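Local atomic coordinates of tRNA modification GTPase MnmE (PDB entry 3GEE), a protein that hydrolyses GTP, probably at a high intrinsic rate, and is thought to help add a carboxymethylaminomethyl group to the wobble uridine of certain tRNAs. Residues F48-G53 with T64-R69; D78-L83 with V97-H102; E333-K338 with D368-E373; D314-L319 with A344-V349. All blocks are in the same frame, centred on the assembly; numbering follows the deposited sequence.

Contact 1 (F48-G53 with T64-R69); sequences FRKVHG and TAHFGR. With FON (N-{[4-({[(6R)-2-amino-5-formyl-4-oxo-1,4,5,6,7,8-hexahydropteridin-6-yl]methyl}amino)phenyl]carbonyl}-L-glutamic acid), chain C.
Arg49 and Arg69 form an antiparallel hydrogen-bonded pair: Arg49 N gives to Arg69 O and Arg69 N returns the bond to Arg49 O, both at 3.0 Å. Past the non-hydrogen-bonded pair of Lys50 and Gly68, Val51 N meets Phe67 O on a lone pair at 3.3 Å.

The polar side-chain contact is slighter. Lys50 NZ comes to the edge of the His66 ring, in its plane, and makes a weak bond of 3.4 Å to ND1.

In the packing, the Phe48 ring, with CG anti to the backbone N (chi1 -176°), crosses His66 at about a right angle, CZ 3.9 Å from His66 CB, and slips in beside Gly68.

The ligand contacts join both segments. One face of Phe67 lies against the phenyl ring of the bound folinic acid, CE1 to C13 3.4 Å, while His52 ND1 donates to the ligand's glutamate oxygen OE2 at 2.9 Å. A serine in place of Phe67 would probably leave that phenyl ring without its aromatic neighbour, set freer to turn.

Strand 48-50 is outermost in its sheet within the chain; strand 64-71 is hydrogen-bonded on its other side to strand 76-85, and Tyr63 of the second subunit packs on Phe67.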
# COMPACT_ATOMS: atom_id res chain seq x y z
N PHE A 48 -7.36 -17.53 -15.55
CA PHE A 48 -5.97 -17.35 -15.99
C PHE A 48 -5.74 -18.00 -17.36
O PHE A 48 -6.23 -19.09 -17.62
CB PHE A 48 -5.00 -17.91 -14.95
CG PHE A 48 -3.55 -17.67 -15.29
CD1 PHE A 48 -2.93 -16.48 -14.94
CD2 PHE A 48 -2.80 -18.64 -15.95
CE1 PHE A 48 -1.59 -16.25 -15.25
CE2 PHE A 48 -1.47 -18.43 -16.26
CZ PHE A 48 -0.86 -17.24 -15.91
N ARG A 49 -4.98 -17.32 -18.22
CA ARG A 49 -4.63 -17.85 -19.54
C ARG A 49 -3.15 -17.59 -19.80
O ARG A 49 -2.75 -16.45 -19.97
CB ARG A 49 -5.44 -17.17 -20.64
CG ARG A 49 -6.92 -17.51 -20.68
CD ARG A 49 -7.54 -16.95 -21.96
NE ARG A 49 -8.99 -16.78 -21.87
CZ ARG A 49 -9.72 -16.14 -22.78
NH1 ARG A 49 -9.15 -15.60 -23.85
NH2 ARG A 49 -11.04 -16.04 -22.61
N LYS A 50 -2.36 -18.66 -19.83
CA LYS A 50 -0.91 -18.57 -20.05
C LYS A 50 -0.64 -17.95 -21.42
O LYS A 50 -1.24 -18.34 -22.41
CB LYS A 50 -0.28 -19.95 -19.93
CG LYS A 50 1.18 -19.96 -19.48
CD LYS A 50 1.40 -21.07 -18.45
CE LYS A 50 2.86 -21.52 -18.37
NZ LYS A 50 3.81 -20.42 -18.03
N VAL A 51 0.27 -16.97 -21.46
CA VAL A 51 0.48 -16.17 -22.67
C VAL A 51 1.20 -16.94 -23.79
O VAL A 51 0.78 -16.89 -24.95
CB VAL A 51 1.22 -14.84 -22.36
CG1 VAL A 51 2.66 -15.11 -21.99
CG2 VAL A 51 1.12 -13.88 -23.54
N HIS A 52 2.27 -17.65 -23.43
CA HIS A 52 2.95 -18.53 -24.38
C HIS A 52 2.73 -19.98 -23.96
O HIS A 52 3.05 -20.37 -22.83
CB HIS A 52 4.45 -18.19 -24.47
CG HIS A 52 4.72 -16.82 -25.00
ND1 HIS A 52 4.78 -15.71 -24.19
CD2 HIS A 52 4.95 -16.38 -26.26
CE1 HIS A 52 5.03 -14.64 -24.92
NE2 HIS A 52 5.14 -15.02 -26.18
N GLY A 53 2.14 -20.75 -24.87
CA GLY A 53 1.73 -22.12 -24.57
C GLY A 53 0.55 -22.14 -23.61
O GLY A 53 0.12 -21.10 -23.12
N THR A 64 6.29 -22.41 -8.58
CA THR A 64 6.49 -22.17 -10.00
C THR A 64 5.61 -20.99 -10.46
O THR A 64 4.44 -20.90 -10.10
CB THR A 64 6.24 -23.47 -10.80
OG1 THR A 64 6.86 -23.39 -12.08
CG2 THR A 64 4.76 -23.73 -10.99
N ALA A 65 6.20 -20.08 -11.22
CA ALA A 65 5.53 -18.83 -11.61
C ALA A 65 5.11 -18.85 -13.07
O ALA A 65 5.79 -19.44 -13.90
CB ALA A 65 6.44 -17.65 -11.34
N HIS A 66 3.99 -18.20 -13.37
CA HIS A 66 3.41 -18.24 -14.71
C HIS A 66 2.90 -16.88 -15.18
O HIS A 66 2.05 -16.27 -14.54
CB HIS A 66 2.30 -19.27 -14.76
CG HIS A 66 2.69 -20.59 -14.18
ND1 HIS A 66 3.24 -21.59 -14.94
CD2 HIS A 66 2.65 -21.05 -12.91
CE1 HIS A 66 3.50 -22.63 -14.17
NE2 HIS A 66 3.16 -22.32 -12.93
N PHE A 67 3.43 -16.43 -16.31
CA PHE A 67 3.05 -15.15 -16.87
C PHE A 67 1.89 -15.31 -17.84
O PHE A 67 2.04 -15.94 -18.89
CB PHE A 67 4.24 -14.49 -17.57
CG PHE A 67 3.87 -13.27 -18.34
CD1 PHE A 67 3.44 -12.12 -17.69
CD2 PHE A 67 3.93 -13.26 -19.72
CE1 PHE A 67 3.08 -10.98 -18.41
CE2 PHE A 67 3.58 -12.13 -20.45
CZ PHE A 67 3.16 -10.99 -19.79
N GLY A 68 0.74 -14.75 -17.48
CA GLY A 68 -0.43 -14.79 -18.35
C GLY A 68 -1.37 -13.62 -18.16
O GLY A 68 -0.98 -12.58 -17.62
N ARG A 69 -2.61 -13.80 -18.60
CA ARG A 69 -3.62 -12.75 -18.53
C ARG A 69 -4.85 -13.22 -17.77
O ARG A 69 -5.22 -14.40 -17.84
CB ARG A 69 -4.03 -12.30 -19.93
CG ARG A 69 -2.97 -11.49 -20.63
CD ARG A 69 -3.35 -11.18 -22.06
NE ARG A 69 -2.39 -10.27 -22.66
CZ ARG A 69 -2.48 -9.78 -23.90
NH1 ARG A 69 -3.49 -10.12 -24.69
NH2 ARG A 69 -1.55 -8.95 -24.35
N1 FON C . 4.24 -9.78 -11.18
C2 FON C . 5.54 -9.91 -10.83
NA2 FON C . 5.86 -10.77 -9.84
N3 FON C . 6.52 -9.19 -11.44
C4 FON C . 6.28 -8.31 -12.43
O4 FON C . 7.23 -7.69 -12.94
C4A FON C . 4.85 -8.12 -12.84
N5 FON C . 4.34 -7.30 -13.85
C6 FON C . 3.27 -7.99 -14.60
C7 FON C . 2.12 -7.95 -13.60
N8 FON C . 2.52 -8.80 -12.50
C8A FON C . 3.84 -8.94 -12.15
C9 FON C . 2.92 -7.40 -15.97
N10 FON C . 4.08 -7.22 -16.82
C11 FON C . 6.89 -9.99 -18.18
C12 FON C . 6.11 -9.25 -19.06
C13 FON C . 5.18 -8.33 -18.58
C14 FON C . 5.00 -8.15 -17.22
C15 FON C . 5.79 -8.89 -16.33
C16 FON C . 6.73 -9.81 -16.80
C FON C . 7.89 -10.97 -18.74
O FON C . 8.51 -11.71 -18.00
N FON C . 8.08 -10.97 -20.07
CA FON C . 8.34 -12.11 -20.94
CB FON C . 7.16 -13.09 -20.98
CG FON C . 7.48 -14.43 -21.65
CD FON C . 6.77 -15.57 -20.95
OE1 FON C . 7.25 -16.02 -19.89
OE2 FON C . 5.72 -16.04 -21.47
CT FON C . 8.66 -11.63 -22.33
O1 FON C . 9.64 -12.12 -22.94
O2 FON C . 7.93 -10.74 -22.82
CP1 FON C . 4.76 -6.12 -14.06
O3 FON C . 4.00 -5.17 -13.93

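Contact 2 (D78-L83 with V97-H102); sequences DEVIAL and VEFTCH. With FON (N-{[4-({[(6R)-2-amino-5-formyl-4-oxo-1,4,5,6,7,8-hexahydropteridin-6-yl]methyl}amino)phenyl]carbonyl}-L-glutamic acid), chain C; FON (N-{[4-({[(6R)-2-amino-5-formyl-4-oxo-1,4,5,6,7,8-hexahydropteridin-6-yl]methyl}amino)phenyl]carbonyl}-L-glutamic acid), chain B.
His102 and Asp78 are tied together twice, and the histidine is the side chain to follow outward. Its CB lies 3.7 Å from Asp78 OD2, the oxygen that also takes the backbone N of His102 nearly head-on, at 3.0 Å. CG stands anti to the carbonyl carbon (chi1 -70°), which brings His102 ND1 round to donate to Asp78 OD1 at 2.8 Å, on the syn lone pair and almost in the imidazole plane. The carboxylate itself is turned 48° from that plane. Beyond, His102 CE1 comes to 3.6 Å from C9 of one folinic acid, C7 of the same ligand lies over a ring face, and His102 NE2 at the tip sits 3.2 Å from the formyl oxygen O3, which CD2 faces too. An alanine at Asp78 would probably leave ND1 and the backbone N of His102 without the carboxylate that takes both and the ring free to swing.

Further along the hairpin, Thr100 N bonds Ile81 O at 3.2 Å, and Thr100 O accepts from N8 of the pterin, which lies beside Ile81. Glu98 OE1 instead takes the amino group NA2 of the other folinic acid at 2.6 Å, so the two strands serve both folate sites of the dimer. Away from the ligands, Val80 CG2 meets the edge of the Phe99 ring.

Strand 76-85 is bonded through its backbone to strand 64-71, and strand 96-102 to strand 30-36. Helix 40-47 packs on Val97 and Phe99, while Phe85 of the second subunit packs on Ile81.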
# COMPACT_ATOMS: atom_id res chain seq x y z
N ASP A 78 -6.20 -7.97 -16.59
CA ASP A 78 -4.82 -7.50 -16.44
C ASP A 78 -3.81 -8.54 -16.93
O ASP A 78 -4.15 -9.69 -17.20
CB ASP A 78 -4.53 -7.13 -14.98
CG ASP A 78 -3.24 -6.32 -14.82
OD1 ASP A 78 -2.79 -5.68 -15.80
OD2 ASP A 78 -2.68 -6.32 -13.70
N GLU A 79 -2.56 -8.10 -17.06
CA GLU A 79 -1.44 -8.97 -17.32
C GLU A 79 -0.81 -9.24 -15.97
O GLU A 79 -0.33 -8.31 -15.32
CB GLU A 79 -0.45 -8.24 -18.20
CG GLU A 79 0.20 -9.09 -19.25
CD GLU A 79 0.95 -8.25 -20.26
OE1 GLU A 79 1.72 -7.35 -19.82
OE2 GLU A 79 0.77 -8.47 -21.48
N VAL A 80 -0.81 -10.49 -15.53
CA VAL A 80 -0.30 -10.83 -14.19
C VAL A 80 0.78 -11.92 -14.22
O VAL A 80 1.17 -12.38 -15.30
CB VAL A 80 -1.44 -11.26 -13.24
CG1 VAL A 80 -2.54 -10.21 -13.23
CG2 VAL A 80 -2.00 -12.63 -13.63
N ILE A 81 1.27 -12.28 -13.04
CA ILE A 81 2.13 -13.46 -12.87
C ILE A 81 1.55 -14.33 -11.77
O ILE A 81 1.40 -13.87 -10.62
CB ILE A 81 3.60 -13.08 -12.59
CG1 ILE A 81 4.28 -12.64 -13.88
CG2 ILE A 81 4.36 -14.26 -11.95
CD1 ILE A 81 5.77 -12.40 -13.78
N ALA A 82 1.21 -15.56 -12.11
CA ALA A 82 0.61 -16.47 -11.14
C ALA A 82 1.70 -17.31 -10.48
O ALA A 82 2.60 -17.81 -11.16
CB ALA A 82 -0.43 -17.36 -11.80
N LEU A 83 1.63 -17.42 -9.16
CA LEU A 83 2.57 -18.25 -8.42
C LEU A 83 1.82 -19.41 -7.79
O LEU A 83 1.01 -19.22 -6.87
CB LEU A 83 3.30 -17.43 -7.35
CG LEU A 83 4.45 -18.10 -6.59
CD1 LEU A 83 5.39 -18.84 -7.53
CD2 LEU A 83 5.22 -17.08 -5.78
N VAL A 97 -2.74 -20.08 -5.10
CA VAL A 97 -2.08 -19.31 -6.15
C VAL A 97 -2.10 -17.84 -5.74
O VAL A 97 -3.01 -17.41 -5.05
CB VAL A 97 -2.71 -19.55 -7.55
CG1 VAL A 97 -4.20 -19.74 -7.46
CG2 VAL A 97 -2.36 -18.43 -8.52
N GLU A 98 -1.05 -17.12 -6.14
CA GLU A 98 -0.91 -15.70 -5.82
C GLU A 98 -0.68 -14.89 -7.09
O GLU A 98 0.41 -14.93 -7.69
CB GLU A 98 0.27 -15.47 -4.87
CG GLU A 98 0.12 -16.05 -3.49
CD GLU A 98 1.30 -15.73 -2.59
OE1 GLU A 98 2.33 -15.23 -3.11
OE2 GLU A 98 1.20 -15.98 -1.36
N PHE A 99 -1.70 -14.16 -7.50
CA PHE A 99 -1.57 -13.27 -8.64
C PHE A 99 -0.93 -11.98 -8.16
O PHE A 99 -1.42 -11.35 -7.23
CB PHE A 99 -2.94 -12.99 -9.24
CG PHE A 99 -3.65 -14.21 -9.70
CD1 PHE A 99 -3.42 -14.73 -10.98
CD2 PHE A 99 -4.55 -14.87 -8.87
CE1 PHE A 99 -4.07 -15.86 -11.42
CE2 PHE A 99 -5.21 -16.01 -9.31
CZ PHE A 99 -4.97 -16.51 -10.58
N THR A 100 0.18 -11.60 -8.77
CA THR A 100 0.67 -10.26 -8.53
C THR A 100 0.44 -9.46 -9.80
O THR A 100 0.96 -9.81 -10.86
CB THR A 100 2.13 -10.20 -8.01
OG1 THR A 100 2.96 -9.50 -8.95
CG2 THR A 100 2.69 -11.58 -7.70
N CYS A 101 -0.37 -8.41 -9.68
CA CYS A 101 -0.83 -7.62 -10.83
C CYS A 101 -0.33 -6.19 -10.74
O CYS A 101 0.36 -5.84 -9.78
CB CYS A 101 -2.35 -7.62 -10.86
SG CYS A 101 -3.03 -6.88 -9.38
N HIS A 102 -0.70 -5.36 -11.72
CA HIS A 102 -0.39 -3.92 -11.68
C HIS A 102 -1.07 -3.26 -10.48
O HIS A 102 -2.25 -3.51 -10.20
CB HIS A 102 -0.79 -3.23 -12.98
CG HIS A 102 0.08 -3.60 -14.14
ND1 HIS A 102 -0.33 -4.47 -15.13
CD2 HIS A 102 1.34 -3.23 -14.46
CE1 HIS A 102 0.64 -4.61 -16.02
NE2 HIS A 102 1.67 -3.87 -15.63
N1 FON C . 4.24 -9.78 -11.18
C2 FON C . 5.54 -9.91 -10.83
NA2 FON C . 5.86 -10.77 -9.84
N3 FON C . 6.52 -9.19 -11.44
C4 FON C . 6.28 -8.31 -12.43
O4 FON C . 7.23 -7.69 -12.94
C4A FON C . 4.85 -8.12 -12.84
N5 FON C . 4.34 -7.30 -13.85
C6 FON C . 3.27 -7.99 -14.60
C7 FON C . 2.12 -7.95 -13.60
N8 FON C . 2.52 -8.80 -12.50
C8A FON C . 3.84 -8.94 -12.15
C9 FON C . 2.92 -7.40 -15.97
N10 FON C . 4.08 -7.22 -16.82
C11 FON C . 6.89 -9.99 -18.18
C12 FON C . 6.11 -9.25 -19.06
C13 FON C . 5.18 -8.33 -18.58
C14 FON C . 5.00 -8.15 -17.22
C15 FON C . 5.79 -8.89 -16.33
C16 FON C . 6.73 -9.81 -16.80
C FON C . 7.89 -10.97 -18.74
O FON C . 8.51 -11.71 -18.00
N FON C . 8.08 -10.97 -20.07
CA FON C . 8.34 -12.11 -20.94
CB FON C . 7.16 -13.09 -20.98
CG FON C . 7.48 -14.43 -21.65
CD FON C . 6.77 -15.57 -20.95
OE1 FON C . 7.25 -16.02 -19.89
OE2 FON C . 5.72 -16.04 -21.47
CT FON C . 8.66 -11.63 -22.33
O1 FON C . 9.64 -12.12 -22.94
O2 FON C . 7.93 -10.74 -22.82
CP1 FON C . 4.76 -6.12 -14.06
O3 FON C . 4.00 -5.17 -13.93
N1 FON B . 5.79 -14.31 -0.39
C2 FON B . 4.79 -14.90 -1.08
NA2 FON B . 4.78 -14.78 -2.43
N3 FON B . 3.80 -15.60 -0.47
C4 FON B . 3.74 -15.75 0.88
O4 FON B . 2.80 -16.41 1.37
C4A FON B . 4.82 -15.11 1.69
N5 FON B . 5.00 -15.15 3.08
C6 FON B . 6.43 -15.32 3.41
C7 FON B . 6.99 -13.93 3.10
N8 FON B . 6.88 -13.78 1.66
C8A FON B . 5.87 -14.38 0.95
C9 FON B . 6.74 -15.79 4.83
N10 FON B . 6.00 -16.99 5.20
C11 FON B . 5.91 -20.76 3.41
C12 FON B . 6.31 -20.59 4.73
C13 FON B . 6.34 -19.32 5.31
C14 FON B . 5.98 -18.20 4.57
C15 FON B . 5.56 -18.38 3.24
C16 FON B . 5.53 -19.65 2.66
C FON B . 5.90 -22.16 2.84
O FON B . 5.67 -22.33 1.65
N FON B . 6.14 -23.18 3.68
CA FON B . 6.86 -24.41 3.40
CB FON B . 8.35 -24.16 3.10
CG FON B . 9.09 -25.37 2.54
CD FON B . 10.11 -24.96 1.49
OE1 FON B . 9.71 -24.71 0.33
OE2 FON B . 11.32 -24.89 1.82
CT FON B . 6.73 -25.35 4.58
O1 FON B . 6.46 -26.55 4.37
O2 FON B . 6.90 -24.88 5.72
CP1 FON B . 4.05 -15.04 3.90
O3 FON B . 4.02 -14.10 4.68

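Contact 3 (E333-K338 with D368-E373); sequences EIRELK and DGTGTE
Arg335 passes Thr370 with 5.3 Å between their CA atoms, so that a turn of helix 331-340 lies beside the C-terminal part of helix 360-370, just before Gly371 leaves helical geometry with a positive phi of 71°. The polar link is a single one. Arg335 runs its CG alongside the backbone of Thr370, then bends at chi3 (-84°) to bring Arg335 NE within 2.8 Å of Gly369 O. That bond lies close to the guanidinium plane and meets the carbonyl oxygen nearly end-on. A positive group at the C-terminal part of a helix is probably favoured by the helix dipole as well.

The apolar side is built on Ile334. It crosses Thr370 at about a right angle, CG1 against the methyl CG2, and its CD1 reaches on to the methyl of Thr372, 3.7 Å from CG2. Lys338 runs past Thr372 in the opposite sense and lends its aliphatic stem, CD lying 3.8 Å from the same CG2.

The two threonine hydroxyls have their polar partners away from helix 331-340. Thr370 OG1 accepts from Thr372 N at 3.3 Å, an ST turn, and is also hydrogen-bonded to Ile366 O further back in its own helix. Thr372 OG1 is bonded to Thr348 OG1 on the neighbouring strand 345-351.

In chain order the two helices come before and after strand 345-351, as in the alpha/beta G domain of the TrmE-Era family; here they meet about 14 Å from GDP, measured from the side chain of Ile334.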
# COMPACT_ATOMS: atom_id res chain seq x y z
N GLU A 333 -3.68 16.75 45.58
CA GLU A 333 -4.19 15.86 44.55
C GLU A 333 -3.06 15.06 43.91
O GLU A 333 -3.21 13.86 43.67
CB GLU A 333 -4.95 16.66 43.48
CG GLU A 333 -5.65 15.83 42.41
CD GLU A 333 -6.81 15.00 42.96
OE1 GLU A 333 -7.58 15.52 43.80
OE2 GLU A 333 -6.94 13.83 42.53
N ILE A 334 -1.93 15.71 43.65
CA ILE A 334 -0.81 15.02 43.04
C ILE A 334 -0.14 14.06 44.02
O ILE A 334 0.43 13.04 43.62
CB ILE A 334 0.23 15.98 42.37
CG1 ILE A 334 1.55 16.01 43.12
CG2 ILE A 334 -0.33 17.39 42.16
CD1 ILE A 334 2.72 16.24 42.22
N ARG A 335 -0.23 14.37 45.31
CA ARG A 335 0.27 13.48 46.35
C ARG A 335 -0.52 12.18 46.43
O ARG A 335 0.03 11.13 46.77
CB ARG A 335 0.28 14.18 47.72
CG ARG A 335 1.64 14.73 48.13
CD ARG A 335 1.66 15.18 49.58
NE ARG A 335 1.15 16.54 49.75
CZ ARG A 335 0.01 16.87 50.34
NH1 ARG A 335 -0.79 15.94 50.86
NH2 ARG A 335 -0.34 18.15 50.43
N GLU A 336 -1.81 12.25 46.11
CA GLU A 336 -2.68 11.08 46.23
C GLU A 336 -2.90 10.32 44.92
O GLU A 336 -3.45 9.22 44.92
CB GLU A 336 -4.02 11.41 46.91
CG GLU A 336 -4.82 12.55 46.30
CD GLU A 336 -6.07 12.87 47.10
OE1 GLU A 336 -7.05 13.36 46.50
OE2 GLU A 336 -6.08 12.62 48.33
N LEU A 337 -2.46 10.91 43.81
CA LEU A 337 -2.29 10.15 42.58
C LEU A 337 -1.08 9.24 42.73
O LEU A 337 -1.18 8.03 42.55
CB LEU A 337 -2.12 11.06 41.36
CG LEU A 337 -3.33 11.64 40.61
CD1 LEU A 337 -2.93 11.92 39.17
CD2 LEU A 337 -4.55 10.72 40.65
N LYS A 338 0.06 9.83 43.08
CA LYS A 338 1.29 9.09 43.36
C LYS A 338 1.06 7.97 44.37
O LYS A 338 1.62 6.88 44.24
CB LYS A 338 2.38 10.04 43.87
CG LYS A 338 3.74 9.40 44.09
CD LYS A 338 4.64 10.31 44.91
CE LYS A 338 5.97 9.65 45.24
NZ LYS A 338 6.86 9.54 44.03
N ASP A 368 8.82 20.04 47.08
CA ASP A 368 8.85 19.76 48.51
C ASP A 368 7.48 19.40 49.07
O ASP A 368 7.37 18.56 49.95
CB ASP A 368 9.42 20.95 49.27
CG ASP A 368 10.86 21.27 48.86
OD1 ASP A 368 11.30 22.42 49.09
OD2 ASP A 368 11.55 20.38 48.32
N GLY A 369 6.44 20.04 48.55
CA GLY A 369 5.09 19.80 49.04
C GLY A 369 4.47 18.49 48.61
O GLY A 369 3.44 18.09 49.14
N THR A 370 5.11 17.82 47.65
CA THR A 370 4.55 16.59 47.07
C THR A 370 5.51 15.41 47.14
O THR A 370 5.09 14.25 47.06
CB THR A 370 4.20 16.80 45.61
OG1 THR A 370 5.39 17.13 44.89
CG2 THR A 370 3.19 17.93 45.46
N GLY A 371 6.80 15.71 47.28
CA GLY A 371 7.83 14.69 47.32
C GLY A 371 8.05 14.03 45.97
O GLY A 371 8.68 12.98 45.89
N THR A 372 7.53 14.65 44.92
CA THR A 372 7.71 14.17 43.56
C THR A 372 8.84 14.97 42.91
O THR A 372 9.35 15.93 43.49
CB THR A 372 6.44 14.36 42.72
OG1 THR A 372 6.22 15.76 42.50
CG2 THR A 372 5.23 13.76 43.43
N GLU A 373 9.24 14.56 41.70
CA GLU A 373 10.17 15.34 40.90
C GLU A 373 9.43 16.29 39.96
O GLU A 373 8.50 15.89 39.26
CB GLU A 373 11.13 14.45 40.12
CG GLU A 373 12.52 14.38 40.73
CD GLU A 373 13.61 14.16 39.69
OE1 GLU A 373 13.41 13.30 38.80
OE2 GLU A 373 14.65 14.84 39.77

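Contact 4 (D314-L319 with A344-V349); sequences DLILYL and AKFLTV
Val349 N donates to Tyr318 O at 2.6 Å, and Ile316 N to Lys345 O at 2.7 Å, the latter arriving close to the line of the carbonyl. At the start of the parallel ladder Lys345 N donates to Asp314 O at 2.8 Å; between the two short bonds Tyr318 N reaches Leu347 O at 3.0 Å. The rung from Leu347 N to Ile316 O is bent and weak. The strands run 23° apart.

On one face, Ile316 and Tyr318 hold the Phe346 ring between them. Ile316 CG2 lies 4.0 Å from Phe346 CE2, and Tyr318 CB is 3.8 Å from Phe346 CE1, its own ring carried outward by CG anti to the backbone N (chi1 -162°). On the other face, Leu317 and Leu347 lie side by side, pointing the same way, with CD2 of the former 3.6 Å from CB of the latter. Leu315 pairs likewise with the stem of Lys345, whose NZ continues to His391 O. Leu319 crosses Val349 obliquely.

These are interior strands of the G-domain sheet, between strands 234-239 and 374-376, joined by the crossover helix 331-340, which packs on Tyr318, Phe346 and Thr348. Helix 385-392 packs on the opposite face, at Leu315, Leu317 and Leu347.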
# COMPACT_ATOMS: atom_id res chain seq x y z
N ASP A 314 2.55 2.98 33.06
CA ASP A 314 3.97 2.96 33.42
C ASP A 314 4.47 4.30 33.94
O ASP A 314 5.29 4.34 34.85
CB ASP A 314 4.82 2.51 32.22
CG ASP A 314 4.34 1.21 31.62
OD1 ASP A 314 4.24 0.21 32.36
OD2 ASP A 314 4.08 1.19 30.40
N LEU A 315 3.98 5.38 33.34
CA LEU A 315 4.46 6.72 33.64
C LEU A 315 3.30 7.70 33.70
O LEU A 315 2.52 7.82 32.76
CB LEU A 315 5.48 7.16 32.58
CG LEU A 315 5.97 8.60 32.48
CD1 LEU A 315 6.69 9.04 33.74
CD2 LEU A 315 6.88 8.76 31.27
N ILE A 316 3.18 8.39 34.83
CA ILE A 316 2.18 9.44 34.99
C ILE A 316 2.87 10.80 34.94
O ILE A 316 3.83 11.04 35.67
CB ILE A 316 1.36 9.30 36.29
CG1 ILE A 316 0.75 7.90 36.40
CG2 ILE A 316 0.28 10.37 36.34
CD1 ILE A 316 0.12 7.59 37.74
N LEU A 317 2.38 11.66 34.05
CA LEU A 317 2.80 13.05 34.02
C LEU A 317 1.66 13.90 34.55
O LEU A 317 0.61 14.00 33.91
CB LEU A 317 3.17 13.50 32.60
CG LEU A 317 4.27 12.82 31.77
CD1 LEU A 317 4.41 13.53 30.43
CD2 LEU A 317 5.62 12.79 32.48
N TYR A 318 1.86 14.49 35.73
CA TYR A 318 0.89 15.44 36.25
C TYR A 318 1.24 16.86 35.82
O TYR A 318 2.28 17.40 36.18
CB TYR A 318 0.75 15.37 37.78
CG TYR A 318 -0.53 16.02 38.26
CD1 TYR A 318 -1.66 15.25 38.53
CD2 TYR A 318 -0.63 17.40 38.39
CE1 TYR A 318 -2.85 15.84 38.94
CE2 TYR A 318 -1.81 18.00 38.81
CZ TYR A 318 -2.92 17.22 39.08
OH TYR A 318 -4.10 17.81 39.49
N LEU A 319 0.35 17.44 35.02
CA LEU A 319 0.51 18.81 34.56
C LEU A 319 -0.23 19.77 35.47
O LEU A 319 -1.40 19.56 35.80
CB LEU A 319 -0.02 18.97 33.13
CG LEU A 319 0.94 18.79 31.96
CD1 LEU A 319 0.16 18.81 30.67
CD2 LEU A 319 2.00 19.88 31.93
N ALA A 344 3.61 2.90 39.25
CA ALA A 344 3.92 3.85 38.17
C ALA A 344 5.11 4.74 38.49
O ALA A 344 5.55 4.84 39.64
CB ALA A 344 2.70 4.70 37.89
N LYS A 345 5.66 5.36 37.45
CA LYS A 345 6.64 6.41 37.65
C LYS A 345 5.91 7.75 37.63
O LYS A 345 5.18 8.06 36.68
CB LYS A 345 7.73 6.39 36.58
CG LYS A 345 8.87 7.34 36.90
CD LYS A 345 9.73 7.63 35.70
CE LYS A 345 10.79 8.66 36.06
NZ LYS A 345 11.81 8.83 34.99
N PHE A 346 6.11 8.54 38.68
CA PHE A 346 5.47 9.84 38.78
C PHE A 346 6.41 10.96 38.37
O PHE A 346 7.62 10.90 38.62
CB PHE A 346 4.92 10.08 40.18
CG PHE A 346 3.69 10.92 40.19
CD1 PHE A 346 3.77 12.30 40.13
CD2 PHE A 346 2.44 10.32 40.20
CE1 PHE A 346 2.62 13.08 40.11
CE2 PHE A 346 1.29 11.08 40.19
CZ PHE A 346 1.38 12.47 40.14
N LEU A 347 5.85 11.98 37.74
CA LEU A 347 6.62 13.07 37.19
C LEU A 347 5.74 14.31 37.14
O LEU A 347 4.76 14.35 36.40
CB LEU A 347 7.11 12.69 35.78
CG LEU A 347 8.54 12.99 35.32
CD1 LEU A 347 8.72 14.46 35.01
CD2 LEU A 347 9.57 12.50 36.34
N THR A 348 6.08 15.31 37.96
CA THR A 348 5.29 16.54 38.04
C THR A 348 5.77 17.55 37.02
O THR A 348 6.93 17.96 37.03
CB THR A 348 5.33 17.16 39.45
OG1 THR A 348 4.92 16.19 40.41
CG2 THR A 348 4.40 18.38 39.54
N VAL A 349 4.86 17.93 36.13
CA VAL A 349 5.19 18.81 35.03
C VAL A 349 4.53 20.18 35.24
O VAL A 349 3.33 20.35 35.03
CB VAL A 349 4.76 18.20 33.68
CG1 VAL A 349 5.37 18.98 32.54
CG2 VAL A 349 5.17 16.74 33.60

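The four contacts form two pairs on opposite sides of the chain's centre. Contacts 1 and 2, 9 Å apart between centres, share one sheet: His66 N is probably bonded to Ala82 O at 2.6 Å, and both touch the same folinic acid. Contacts 3 and 4, with centres 10 Å apart, belong to the G domain, where helix 331-340 and the turn at Thr372 pack on the sheet of contact 4. Glu373 O probably accepts from Thr348 N at 2.8 Å. The Leu319 side chain of contact 4 lies about 7 Å from GDP. The nearest atoms of contacts 2 and 4 are about 36 Å apart, so within this chain the folate-binding and nucleotide-side contacts lie well separated.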